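Local coordinates for oxetanocin-like protein (Pyrococcus furiosus, PDB 1XX7) that probably hydrolyses 2'-deoxyribonucleoside 5'-phosphates to the nucleoside and free phosphate, as a metal-dependent homodimeric HD-domain 5'-deoxynucleotidase, at residues D40-V45 with I73-G78; L134-Q139 with S152-A157. All blocks are in the same frame, centred on the assembly; numbering follows the deposited sequence.

Contact 1. Residues D40-V45 with I73-G78; sequences DHSYRV and IIHDLG. With NI (nickel (II) ion), chain G.
The metal site of the HD domain is built across this contact: His41 reaches in from helix 38-58, while His75 and Asp76, the His-Asp doublet of the family, come from the turn that follows helix 65-74. All three bind one nickel ion, through His41 NE2 at 2.2 Å, His75 NE2 at 2.3 Å and Asp76 OD2 at 2.1 Å, and Asp132 completes the set. Manganese or cobalt is the probable natural cofactor. A type I beta turn from Ile74 to Leu77, closed by Leu77 N to Ile74 O, puts His75 and Asp76 at its two central positions, with both side chains directed at helix 38-58.

With CG anti to the backbone N (chi1 164°), the His41 ring extends toward the doublet, and Asp76 OD2 lies at its edge and in its plane, 3.2 Å from His41 CD2. Ring and carboxylate planes are only 25° apart. The His41 and His75 rings meet obliquely, planes at 66°, with both NE2 atoms directed at the metal. His41 ND1 probably hydrogen-bonds to Asp135, and His75 ND1 bonds to the carbonyl of Ala72; such second-shell partners would fix how the rings are turned. Val45 approaches the His75 ring from the opposite direction, CG1 lying 3.7 Å from CE1.

No direct hydrogen bond joins the segments; a water does so instead. It donates to Ser42 OG, which also hydrogen-bonds to Val38 O one turn earlier, and to Ile73 O, and it accepts from the backbone of Asp76, whose N lies 2.9 Å from the water oxygen.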
ATOM      1  N   ASP A  40      -0.332  -1.595  16.142  1.00 15.91           N
ATOM      2  CA  ASP A  40      -1.588  -2.321  15.847  1.00 16.48           C
ATOM      3  C   ASP A  40      -1.690  -3.559  16.769  1.00 15.86           C
ATOM      4  O   ASP A  40      -2.699  -3.811  17.432  1.00 12.47           O
ATOM      5  CB  ASP A  40      -1.588  -2.800  14.379  1.00 19.68           C
ATOM      6  CG  ASP A  40      -2.000  -1.723  13.375  1.00 22.13           C
ATOM      7  OD1 ASP A  40      -2.864  -0.844  13.738  1.00 20.55           O
ATOM      8  OD2 ASP A  40      -1.439  -1.767  12.214  1.00 14.08           O
ATOM      9  N   HIS A  41      -0.611  -4.330  16.742  1.00 15.09           N
ATOM     10  CA  HIS A  41      -0.446  -5.511  17.520  1.00 13.94           C
ATOM     11  C   HIS A  41      -0.556  -5.236  19.001  1.00 14.78           C
ATOM     12  O   HIS A  41      -1.310  -5.912  19.686  1.00 11.48           O
ATOM     13  CB  HIS A  41       0.947  -6.094  17.235  1.00 13.16           C
ATOM     14  CG  HIS A  41       1.381  -7.089  18.229  1.00 11.70           C
ATOM     15  ND1 HIS A  41       0.681  -8.247  18.466  1.00 12.42           N
ATOM     16  CD2 HIS A  41       2.438  -7.105  19.075  1.00 15.41           C
ATOM     17  CE1 HIS A  41       1.294  -8.951  19.400  1.00 10.19           C
ATOM     18  NE2 HIS A  41       2.367  -8.290  19.775  1.00 12.35           N
ATOM     19  N   SER A  42       0.220  -4.258  19.463  1.00 14.96           N
ATOM     20  CA  SER A  42       0.297  -3.879  20.864  1.00 18.95           C
ATOM     21  C   SER A  42      -0.980  -3.306  21.437  1.00 20.13           C
ATOM     22  O   SER A  42      -1.273  -3.522  22.637  1.00 19.82           O
ATOM     23  CB  SER A  42       1.417  -2.866  21.096  1.00 18.22           C
ATOM     24  OG  SER A  42       2.664  -3.430  20.833  1.00 22.67           O
ATOM     25  N   TYR A  43      -1.721  -2.582  20.604  1.00 18.76           N
ATOM     26  CA  TYR A  43      -3.075  -2.177  20.937  1.00 17.19           C
ATOM     27  C   TYR A  43      -3.980  -3.354  21.307  1.00 20.23           C
ATOM     28  O   TYR A  43      -4.678  -3.314  22.358  1.00 16.40           O
ATOM     29  CB  TYR A  43      -3.769  -1.398  19.807  1.00 17.34           C
ATOM     30  CG  TYR A  43      -5.197  -1.217  20.192  1.00 15.53           C
ATOM     31  CD1 TYR A  43      -5.535  -0.339  21.232  1.00 18.39           C
ATOM     32  CD2 TYR A  43      -6.172  -1.989  19.663  1.00 12.34           C
ATOM     33  CE1 TYR A  43      -6.835  -0.218  21.673  1.00 17.04           C
ATOM     34  CE2 TYR A  43      -7.502  -1.878  20.105  1.00 12.97           C
ATOM     35  CZ  TYR A  43      -7.802  -0.978  21.117  1.00 16.90           C
ATOM     36  OH  TYR A  43      -9.068  -0.848  21.598  1.00 18.23           O
ATOM     37  N   ARG A  44      -4.057  -4.364  20.431  1.00 19.79           N
ATOM     38  CA  ARG A  44      -4.976  -5.498  20.701  1.00 16.96           C
ATOM     39  C   ARG A  44      -4.475  -6.399  21.831  1.00 17.48           C
ATOM     40  O   ARG A  44      -5.288  -7.020  22.544  1.00 21.49           O
ATOM     41  CB  ARG A  44      -5.337  -6.322  19.468  1.00 15.03           C
ATOM     42  CG  ARG A  44      -6.627  -7.089  19.693  1.00 15.08           C
ATOM     43  CD  ARG A  44      -7.244  -7.669  18.471  1.00 13.34           C
ATOM     44  NE  ARG A  44      -6.397  -8.695  17.893  1.00 16.30           N
ATOM     45  CZ  ARG A  44      -6.710  -9.427  16.830  1.00 14.82           C
ATOM     46  NH1 ARG A  44      -7.907  -9.329  16.270  1.00 17.65           N
ATOM     47  NH2 ARG A  44      -5.837 -10.304  16.372  1.00 20.05           N
ATOM     48  N   VAL A  45      -3.164  -6.456  22.016  1.00 15.28           N
ATOM     49  CA  VAL A  45      -2.588  -7.149  23.191  1.00 20.20           C
ATOM     50  C   VAL A  45      -3.110  -6.490  24.526  1.00 21.05           C
ATOM     51  O   VAL A  45      -3.520  -7.210  25.448  1.00 19.25           O
ATOM     52  CB  VAL A  45      -1.019  -7.187  23.157  1.00 17.09           C
ATOM     53  CG1 VAL A  45      -0.436  -7.713  24.470  1.00 20.77           C
ATOM     54  CG2 VAL A  45      -0.542  -8.052  22.019  1.00 21.01           C
ATOM     55  N   ILE A  73       1.326  -2.429  27.325  1.00 20.55           N
ATOM     56  CA  ILE A  73       1.694  -1.202  26.661  1.00 24.49           C
ATOM     57  C   ILE A  73       3.168  -1.114  26.356  1.00 21.89           C
ATOM     58  O   ILE A  73       3.542  -0.743  25.229  1.00 23.75           O
ATOM     59  CB  ILE A  73       1.225   0.042  27.451  1.00 23.52           C
ATOM     60  CG1 ILE A  73      -0.284   0.130  27.409  1.00 21.67           C
ATOM     61  CG2 ILE A  73       1.805   1.346  26.833  1.00 27.21           C
ATOM     62  CD1 ILE A  73      -0.852   1.025  28.491  1.00 24.21           C
ATOM     63  N   ILE A  74       4.014  -1.482  27.306  1.00 22.43           N
ATOM     64  CA  ILE A  74       5.471  -1.324  27.091  1.00 20.67           C
ATOM     65  C   ILE A  74       6.128  -2.565  26.461  1.00 21.50           C
ATOM     66  O   ILE A  74       7.271  -2.518  26.069  1.00 19.55           O
ATOM     67  CB  ILE A  74       6.201  -0.893  28.384  1.00 24.24           C
ATOM     68  CG1 ILE A  74       6.073  -1.942  29.490  1.00 28.10           C
ATOM     69  CG2 ILE A  74       5.624   0.473  28.898  1.00 24.27           C
ATOM     70  CD1 ILE A  74       7.074  -3.034  29.464  1.00 29.58           C
ATOM     71  N   HIS A  75       5.400  -3.673  26.335  1.00 21.32           N
ATOM     72  CA  HIS A  75       6.085  -4.947  26.139  1.00 22.98           C
ATOM     73  C   HIS A  75       6.896  -5.077  24.825  1.00 26.29           C
ATOM     74  O   HIS A  75       7.925  -5.760  24.808  1.00 22.20           O
ATOM     75  CB  HIS A  75       5.136  -6.101  26.347  1.00 20.52           C
ATOM     76  CG  HIS A  75       4.423  -6.513  25.116  1.00 23.61           C
ATOM     77  ND1 HIS A  75       3.321  -5.844  24.643  1.00 24.36           N
ATOM     78  CD2 HIS A  75       4.682  -7.498  24.230  1.00 23.36           C
ATOM     79  CE1 HIS A  75       2.926  -6.398  23.512  1.00 25.38           C
ATOM     80  NE2 HIS A  75       3.721  -7.415  23.246  1.00 26.11           N
ATOM     81  N   ASP A  76       6.468  -4.391  23.757  1.00 25.44           N
ATOM     82  CA  ASP A  76       7.181  -4.406  22.479  1.00 20.55           C
ATOM     83  C   ASP A  76       7.731  -3.024  22.125  1.00 22.40           C
ATOM     84  O   ASP A  76       8.184  -2.817  21.004  1.00 20.47           O
ATOM     85  CB  ASP A  76       6.266  -4.903  21.367  1.00 22.53           C
ATOM     86  CG  ASP A  76       6.138  -6.413  21.348  1.00 24.12           C
ATOM     87  OD1 ASP A  76       6.881  -7.087  22.062  1.00 26.91           O
ATOM     88  OD2 ASP A  76       5.293  -6.950  20.605  1.00 26.55           O
ATOM     89  N   LEU A  77       7.763  -2.110  23.100  1.00 17.43           N
ATOM     90  CA  LEU A  77       8.228  -0.758  22.857  1.00 22.80           C
ATOM     91  C   LEU A  77       9.735  -0.670  22.514  1.00 27.32           C
ATOM     92  O   LEU A  77      10.159   0.240  21.787  1.00 25.26           O
ATOM     93  CB  LEU A  77       7.922   0.091  24.073  1.00 26.03           C
ATOM     94  CG  LEU A  77       8.065   1.603  23.980  1.00 30.45           C
ATOM     95  CD1 LEU A  77       7.458   2.218  22.663  1.00 29.95           C
ATOM     96  CD2 LEU A  77       7.401   2.181  25.233  1.00 32.06           C
ATOM     97  N   GLY A  78      10.523  -1.626  23.021  1.00 23.92           N
ATOM     98  CA  GLY A  78      11.920  -1.768  22.634  1.00 25.38           C
ATOM     99  C   GLY A  78      12.138  -2.033  21.138  1.00 22.90           C
ATOM    100  O   GLY A  78      13.239  -1.795  20.610  1.00 19.81           O
TER
HETATM  101 NI    NI G 201       4.028  -8.556  21.245  1.00 32.09          NI
HETATM  102  O   HOH W   1       4.235  -2.619  23.224  1.00 19.00           O

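Contact 2. Residues L134-Q139 with S152-A157; sequences LDMIIQ and SEFWNA
Met136 and Ile137, neighbours on helix 123-145, carry the first side of this apolar contact with the 3-10 turn 152-155 and the residues after it. Met136 comes first. Its chain runs out extended and bends only at chi3 (77°), which brings CE to the rim of the Phe154 ring, in the ring plane and 3.8 Å from CD1. The sulfur stands 5.1 Å from the ring centroid and 73° off its normal, a Met-aromatic contact made obliquely rather than over the face. The same methyl lies 3.9 Å from Ala157 CB, so this one methyl touches both an aromatic edge and a small side chain.

Ile137 follows and divides its two branches between different partners. CG2 sits over one face of the Trp155 indole, 3.9 Å from the centroid of the six-membered ring and 26° off its normal, which is the geometry of a CH-pi contact. Displaced toward the rim, it comes closest to CE3, at 3.5 Å. The other branch passes the carbonyl oxygen of Phe154 with CG1 and ends with CD1 4.1 Å from Ala157 CB. Cutting this side chain back to an alanine removes both branches, and the indole face would probably lose its methyl partner while a gap opened beside Ala157.

Glu144, farther along helix 123-145, receives the Trp155 NE1 hydrogen bond, so the indole is held by polar as well as apolar contact. The turn thus folds back on the helix that precedes it, just before helix 157-161, while Trp27 of helix 25-30 meets both Met136 and the Phe154 ring.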
ATOM      1  N   LEU A 134      -2.206 -14.841  21.747  1.00 19.47           N
ATOM      2  CA  LEU A 134      -3.586 -14.845  21.230  1.00 20.68           C
ATOM      3  C   LEU A 134      -3.825 -13.820  20.124  1.00 18.81           C
ATOM      4  O   LEU A 134      -4.500 -14.117  19.168  1.00 18.16           O
ATOM      5  CB  LEU A 134      -4.587 -14.643  22.350  1.00 23.41           C
ATOM      6  CG  LEU A 134      -4.655 -15.816  23.344  1.00 25.05           C
ATOM      7  CD1 LEU A 134      -5.761 -15.546  24.334  1.00 28.79           C
ATOM      8  CD2 LEU A 134      -4.859 -17.148  22.661  1.00 27.78           C
ATOM      9  N   ASP A 135      -3.288 -12.611  20.274  1.00 19.05           N
ATOM     10  CA  ASP A 135      -3.374 -11.627  19.223  1.00 20.05           C
ATOM     11  C   ASP A 135      -2.768 -12.192  17.900  1.00 15.88           C
ATOM     12  O   ASP A 135      -3.386 -12.094  16.851  1.00 17.78           O
ATOM     13  CB  ASP A 135      -2.632 -10.359  19.601  1.00 19.98           C
ATOM     14  CG  ASP A 135      -2.523  -9.404  18.442  1.00 20.96           C
ATOM     15  OD1 ASP A 135      -3.566  -8.851  18.000  1.00 20.41           O
ATOM     16  OD2 ASP A 135      -1.398  -9.237  17.956  1.00 20.04           O
ATOM     17  N   MET A 136      -1.585 -12.791  17.999  1.00 15.98           N
ATOM     18  CA  MET A 136      -0.864 -13.401  16.862  1.00 18.58           C
ATOM     19  C   MET A 136      -1.611 -14.517  16.154  1.00 16.58           C
ATOM     20  O   MET A 136      -1.660 -14.544  14.954  1.00 18.85           O
ATOM     21  CB  MET A 136       0.505 -13.919  17.292  1.00 18.48           C
ATOM     22  CG  MET A 136       1.398 -14.204  16.103  1.00 26.10           C
ATOM     23  SD  MET A 136       3.086 -14.772  16.508  1.00 32.51           S
ATOM     24  CE  MET A 136       2.591 -16.482  16.931  1.00 35.88           C
ATOM     25  N   ILE A 137      -2.201 -15.422  16.921  1.00 18.86           N
ATOM     26  CA  ILE A 137      -2.837 -16.580  16.383  1.00 19.17           C
ATOM     27  C   ILE A 137      -4.122 -16.174  15.731  1.00 20.27           C
ATOM     28  O   ILE A 137      -4.482 -16.698  14.663  1.00 21.28           O
ATOM     29  CB  ILE A 137      -3.165 -17.653  17.486  1.00 23.31           C
ATOM     30  CG1 ILE A 137      -1.899 -18.145  18.180  1.00 24.81           C
ATOM     31  CG2 ILE A 137      -3.872 -18.870  16.863  1.00 23.84           C
ATOM     32  CD1 ILE A 137      -2.223 -18.919  19.437  1.00 26.24           C
ATOM     33  N   ILE A 138      -4.833 -15.263  16.375  1.00 17.51           N
ATOM     34  CA  ILE A 138      -6.077 -14.764  15.827  1.00 19.13           C
ATOM     35  C   ILE A 138      -5.807 -13.913  14.581  1.00 14.40           C
ATOM     36  O   ILE A 138      -6.562 -13.997  13.628  1.00 16.54           O
ATOM     37  CB  ILE A 138      -6.914 -13.989  16.873  1.00 21.72           C
ATOM     38  CG1 ILE A 138      -7.394 -14.925  17.984  1.00 22.80           C
ATOM     39  CG2 ILE A 138      -8.140 -13.359  16.215  1.00 20.49           C
ATOM     40  CD1 ILE A 138      -7.939 -14.186  19.276  1.00 22.85           C
ATOM     41  N   GLN A 139      -4.722 -13.135  14.599  1.00 13.96           N
ATOM     42  CA  GLN A 139      -4.293 -12.382  13.431  1.00 15.53           C
ATOM     43  C   GLN A 139      -3.963 -13.291  12.257  1.00 16.09           C
ATOM     44  O   GLN A 139      -4.285 -12.965  11.125  1.00 13.01           O
ATOM     45  CB  GLN A 139      -3.102 -11.472  13.754  1.00 13.48           C
ATOM     46  CG  GLN A 139      -2.753 -10.494  12.600  1.00 13.65           C
ATOM     47  CD  GLN A 139      -3.911  -9.590  12.268  1.00 16.81           C
ATOM     48  OE1 GLN A 139      -4.350  -8.799  13.116  1.00 18.13           O
ATOM     49  NE2 GLN A 139      -4.451  -9.723  11.047  1.00 10.15           N
ATOM     50  N   SER A 152       0.195 -21.573   8.820  1.00 32.28           N
ATOM     51  CA  SER A 152      -0.213 -22.639   9.769  1.00 34.21           C
ATOM     52  C   SER A 152       0.711 -22.777  10.989  1.00 33.32           C
ATOM     53  O   SER A 152       0.264 -23.100  12.076  1.00 31.25           O
ATOM     54  CB  SER A 152      -0.276 -23.994   9.046  1.00 37.56           C
ATOM     55  OG  SER A 152       1.043 -24.408   8.690  1.00 37.45           O
ATOM     56  N   GLU A 153       1.995 -22.547  10.787  1.00 34.93           N
ATOM     57  CA  GLU A 153       2.957 -22.594  11.861  1.00 38.78           C
ATOM     58  C   GLU A 153       2.603 -21.664  13.040  1.00 38.31           C
ATOM     59  O   GLU A 153       3.012 -21.946  14.188  1.00 31.22           O
ATOM     60  CB  GLU A 153       4.347 -22.200  11.339  1.00 43.81           C
ATOM     61  CG  GLU A 153       4.384 -20.756  10.872  1.00 49.71           C
ATOM     62  CD  GLU A 153       5.708 -20.323  10.329  1.00 55.10           C
ATOM     63  OE1 GLU A 153       6.622 -20.003  11.138  1.00 63.42           O
ATOM     64  OE2 GLU A 153       5.824 -20.271   9.092  1.00 52.87           O
ATOM     65  N   PHE A 154       1.891 -20.554  12.770  1.00 33.10           N
ATOM     66  CA  PHE A 154       1.660 -19.536  13.801  1.00 32.42           C
ATOM     67  C   PHE A 154       0.720 -20.068  14.871  1.00 31.82           C
ATOM     68  O   PHE A 154       0.731 -19.614  16.006  1.00 36.04           O
ATOM     69  CB  PHE A 154       1.141 -18.223  13.189  1.00 34.39           C
ATOM     70  CG  PHE A 154       2.203 -17.443  12.487  1.00 33.45           C
ATOM     71  CD1 PHE A 154       3.137 -16.733  13.197  1.00 35.27           C
ATOM     72  CD2 PHE A 154       2.306 -17.464  11.108  1.00 33.88           C
ATOM     73  CE1 PHE A 154       4.151 -16.034  12.523  1.00 38.38           C
ATOM     74  CE2 PHE A 154       3.294 -16.757  10.453  1.00 31.99           C
ATOM     75  CZ  PHE A 154       4.203 -16.051  11.141  1.00 35.13           C
ATOM     76  N   TRP A 155      -0.058 -21.069  14.499  1.00 32.42           N
ATOM     77  CA  TRP A 155      -0.935 -21.770  15.418  1.00 34.93           C
ATOM     78  C   TRP A 155      -0.196 -22.647  16.433  1.00 36.65           C
ATOM     79  O   TRP A 155      -0.782 -23.083  17.427  1.00 40.11           O
ATOM     80  CB  TRP A 155      -1.871 -22.629  14.603  1.00 36.51           C
ATOM     81  CG  TRP A 155      -2.747 -21.805  13.706  1.00 38.53           C
ATOM     82  CD1 TRP A 155      -2.427 -21.259  12.478  1.00 37.20           C
ATOM     83  CD2 TRP A 155      -4.101 -21.436  13.967  1.00 38.65           C
ATOM     84  NE1 TRP A 155      -3.504 -20.583  11.972  1.00 37.59           N
ATOM     85  CE2 TRP A 155      -4.546 -20.676  12.868  1.00 38.87           C
ATOM     86  CE3 TRP A 155      -4.981 -21.662  15.038  1.00 36.59           C
ATOM     87  CZ2 TRP A 155      -5.827 -20.143  12.813  1.00 37.06           C
ATOM     88  CZ3 TRP A 155      -6.234 -21.141  14.980  1.00 35.63           C
ATOM     89  CH2 TRP A 155      -6.654 -20.386  13.879  1.00 36.75           C
ATOM     90  N   ASN A 156       1.087 -22.915  16.180  1.00 38.15           N
ATOM     91  CA  ASN A 156       1.886 -23.717  17.093  1.00 37.77           C
ATOM     92  C   ASN A 156       2.065 -22.997  18.434  1.00 38.73           C
ATOM     93  O   ASN A 156       2.430 -23.628  19.433  1.00 40.26           O
ATOM     94  CB  ASN A 156       3.262 -24.079  16.473  1.00 33.55           C
ATOM     95  CG  ASN A 156       3.145 -25.018  15.264  1.00 32.26           C
ATOM     96  OD1 ASN A 156       2.154 -25.744  15.114  1.00 31.48           O
ATOM     97  ND2 ASN A 156       4.172 -25.011  14.401  1.00 29.53           N
ATOM     98  N   ALA A 157       1.806 -21.687  18.464  1.00 38.79           N
ATOM     99  CA  ALA A 157       1.891 -20.933  19.716  1.00 36.85           C
ATOM    100  C   ALA A 157       0.796 -21.344  20.721  1.00 34.54           C
ATOM    101  O   ALA A 157       0.972 -21.125  21.905  1.00 35.60           O
ATOM    102  CB  ALA A 157       1.880 -19.392  19.469  1.00 34.89           C
TER

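Overall arrangement
From the N terminus, helix 38-58 supplies the first half of contact 1, and the chain returns to it 28 residues later at the end of helix 65-74, closing a largely helical loop at the metal. Contact 2 opens only afterwards, on helix 123-145, and closes a shorter excursion when the chain turns back at 152-157. The two are therefore in series, neither nested nor crossed, with centres 16 Å apart. Helix 123-145 connects them: Asp135 makes a salt bridge to Arg44 NE (2.8 Å, from OD1), and the same helix carries Asp132, the fourth metal ligand. Both contacts also touch the second subunit, through Tyr43 in contact 1 and Gln139 in contact 2.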